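Local atomic coordinates of MSM0273 (PDB entry 5L37), a protein that forms a pentameric shell protein that probably caps the vertices of a mycobacterial microcompartment. Residues E48-Q54 / A71-I77. Sequence-based numbering, arbitrary orientation.
Sequences EHVLIAQ and ALIIGSI
Ile77 lies over one face of the peptide joining Val50 to Leu51, with CG1 above the carbonyl carbon and CD1 3.4 Å from Val50 O; at the edge of that peptide, Leu51 N donates to Gly75 O (2.9 Å). The Glu48 carboxylate comes doubtfully close to Ser76 CB through OE2, and its polar partner is Gly45 N, which holds OE1. Ile77 N donates to His49 O, the donor tilted 33° from the carbonyl plane, whereas the bond from Leu72 N reaches Ala53 O nearly along the carbonyl axis. On the face shared by Val50, Ile52 and Ile73, Ile73 reaches both neighbours: CG2 touches Val50 CB, and CG1, set anti to its carbonyl carbon (chi1 -75°), packs 3.8 Å from Ile52 CG1. Beyond Leu51, Ile74 CD1 rests 3.9 Å from Leu51 CD2, and its CG2 touches Ala53 CB. Ile74 and Gly75 together stand across from Leu51, whose O takes Ile74 N (2.8 Å) while its N keeps the bond to Gly75. Leu51, Ala53 and Ile74 also pack on a second subunit of the pentamer. The extra residue makes this a classic beta bulge in an antiparallel strand pair, within the OB-like barrel of the EutN/CcmL family.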
loop_
_atom_site.group_PDB
_atom_site.type_symbol
_atom_site.label_atom_id
_atom_site.label_comp_id
_atom_site.label_asym_id
_atom_site.label_seq_id
_atom_site.Cartn_x
_atom_site.Cartn_y
_atom_site.Cartn_z
ATOM N N GLU C 48 -12.991 5.564 21.766
ATOM C CA GLU C 48 -12.181 6.728 21.442
ATOM C C GLU C 48 -11.995 6.916 19.937
ATOM O O GLU C 48 -11.846 5.964 19.176
ATOM C CB GLU C 48 -10.810 6.592 22.082
ATOM C CG GLU C 48 -9.913 7.775 21.912
ATOM C CD GLU C 48 -8.638 7.614 22.726
ATOM O OE1 GLU C 48 -8.599 6.733 23.623
ATOM O OE2 GLU C 48 -7.664 8.348 22.452
ATOM N N HIS C 49 -12.031 8.161 19.505
ATOM C CA HIS C 49 -11.788 8.469 18.115
ATOM C C HIS C 49 -10.319 8.739 17.886
ATOM O O HIS C 49 -9.747 9.622 18.527
ATOM C CB HIS C 49 -12.626 9.675 17.693
ATOM C CG HIS C 49 -14.078 9.477 17.958
ATOM N ND1 HIS C 49 -14.836 8.567 17.268
ATOM C CD2 HIS C 49 -14.908 10.066 18.854
ATOM C CE1 HIS C 49 -16.072 8.574 17.747
ATOM N NE2 HIS C 49 -16.143 9.487 18.698
ATOM N N VAL C 50 -9.728 8.003 16.947
ATOM C CA VAL C 50 -8.277 8.023 16.776
ATOM C C VAL C 50 -7.907 8.211 15.308
ATOM O O VAL C 50 -8.734 8.041 14.419
ATOM C CB VAL C 50 -7.618 6.726 17.287
ATOM C CG1 VAL C 50 -7.833 6.572 18.810
ATOM C CG2 VAL C 50 -8.204 5.526 16.586
ATOM N N LEU C 51 -6.643 8.547 15.092
ATOM C CA LEU C 51 -6.049 8.745 13.779
ATOM C C LEU C 51 -5.061 7.602 13.538
ATOM O O LEU C 51 -4.228 7.342 14.400
ATOM C CB LEU C 51 -5.324 10.091 13.766
ATOM C CG LEU C 51 -4.791 10.607 12.449
ATOM C CD1 LEU C 51 -6.024 10.763 11.476
ATOM C CD2 LEU C 51 -4.055 11.921 12.728
ATOM N N ILE C 52 -5.175 6.914 12.407
ATOM C CA ILE C 52 -4.353 5.741 12.098
ATOM C C ILE C 52 -3.497 5.974 10.880
ATOM O O ILE C 52 -3.998 6.509 9.865
ATOM C CB ILE C 52 -5.239 4.514 11.851
ATOM C CG1 ILE C 52 -5.879 4.195 13.224
ATOM C CG2 ILE C 52 -4.407 3.333 11.332
ATOM C CD1 ILE C 52 -6.928 3.196 13.117
ATOM N N ALA C 53 -2.239 5.549 10.954
ATOM C CA ALA C 53 -1.376 5.475 9.747
ATOM C C ALA C 53 -1.145 4.025 9.374
ATOM O O ALA C 53 -1.081 3.156 10.257
ATOM C CB ALA C 53 -0.041 6.161 9.991
ATOM N N GLN C 54 -1.055 3.756 8.064
ATOM C CA GLN C 54 -0.961 2.363 7.579
ATOM C C GLN C 54 0.277 2.122 6.746
ATOM O O GLN C 54 0.874 3.058 6.175
ATOM C CB GLN C 54 -2.183 2.038 6.732
ATOM C CG GLN C 54 -3.492 2.089 7.523
ATOM C CD GLN C 54 -4.662 1.812 6.619
ATOM O OE1 GLN C 54 -5.226 2.717 6.014
ATOM N NE2 GLN C 54 -4.981 0.534 6.457
ATOM N N ALA C 71 -0.326 -1.021 10.802
ATOM C CA ALA C 71 -1.339 -0.015 11.184
ATOM C C ALA C 71 -1.054 0.445 12.594
ATOM O O ALA C 71 -0.825 -0.398 13.467
ATOM C CB ALA C 71 -2.755 -0.620 11.096
ATOM N N LEU C 72 -0.984 1.755 12.789
ATOM C CA LEU C 72 -0.559 2.347 14.069
ATOM C C LEU C 72 -1.453 3.515 14.370
ATOM O O LEU C 72 -1.647 4.383 13.537
ATOM C CB LEU C 72 0.905 2.823 13.999
ATOM C CG LEU C 72 1.469 3.519 15.241
ATOM C CD1 LEU C 72 1.549 2.536 16.458
ATOM C CD2 LEU C 72 2.852 4.038 14.880
ATOM N N ILE C 73 -1.978 3.546 15.596
ATOM C CA ILE C 73 -2.679 4.741 16.055
ATOM C C ILE C 73 -1.679 5.838 16.376
ATOM O O ILE C 73 -0.761 5.641 17.185
ATOM C CB ILE C 73 -3.552 4.373 17.270
ATOM C CG1 ILE C 73 -4.783 3.589 16.778
ATOM C CG2 ILE C 73 -3.952 5.659 18.051
ATOM C CD1 ILE C 73 -5.515 2.776 17.952
ATOM N N ILE C 74 -1.814 6.992 15.723
ATOM C CA ILE C 74 -0.812 8.034 15.937
ATOM C C ILE C 74 -1.332 9.167 16.815
ATOM O O ILE C 74 -0.557 10.053 17.167
ATOM C CB ILE C 74 -0.223 8.612 14.581
ATOM C CG1 ILE C 74 -1.293 9.293 13.777
ATOM C CG2 ILE C 74 0.442 7.501 13.763
ATOM C CD1 ILE C 74 -0.689 10.038 12.549
ATOM N N GLY C 75 -2.625 9.171 17.151
ATOM C CA GLY C 75 -3.120 10.216 18.062
ATOM C C GLY C 75 -4.629 10.115 18.230
ATOM O O GLY C 75 -5.300 9.349 17.512
ATOM N N SER C 76 -5.168 10.853 19.190
ATOM C CA SER C 76 -6.627 10.923 19.306
ATOM C C SER C 76 -7.106 12.195 18.655
ATOM O O SER C 76 -6.325 13.132 18.454
ATOM C CB SER C 76 -7.116 10.805 20.761
ATOM O OG SER C 76 -6.633 11.871 21.497
ATOM N N ILE C 77 -8.374 12.213 18.254
ATOM C CA ILE C 77 -8.923 13.351 17.513
ATOM C C ILE C 77 -9.593 14.322 18.485
ATOM O O ILE C 77 -10.516 13.952 19.241
ATOM C CB ILE C 77 -9.927 12.866 16.477
ATOM C CG1 ILE C 77 -9.202 11.897 15.519
ATOM C CG2 ILE C 77 -10.573 14.010 15.725
ATOM C CD1 ILE C 77 -10.102 11.189 14.620
#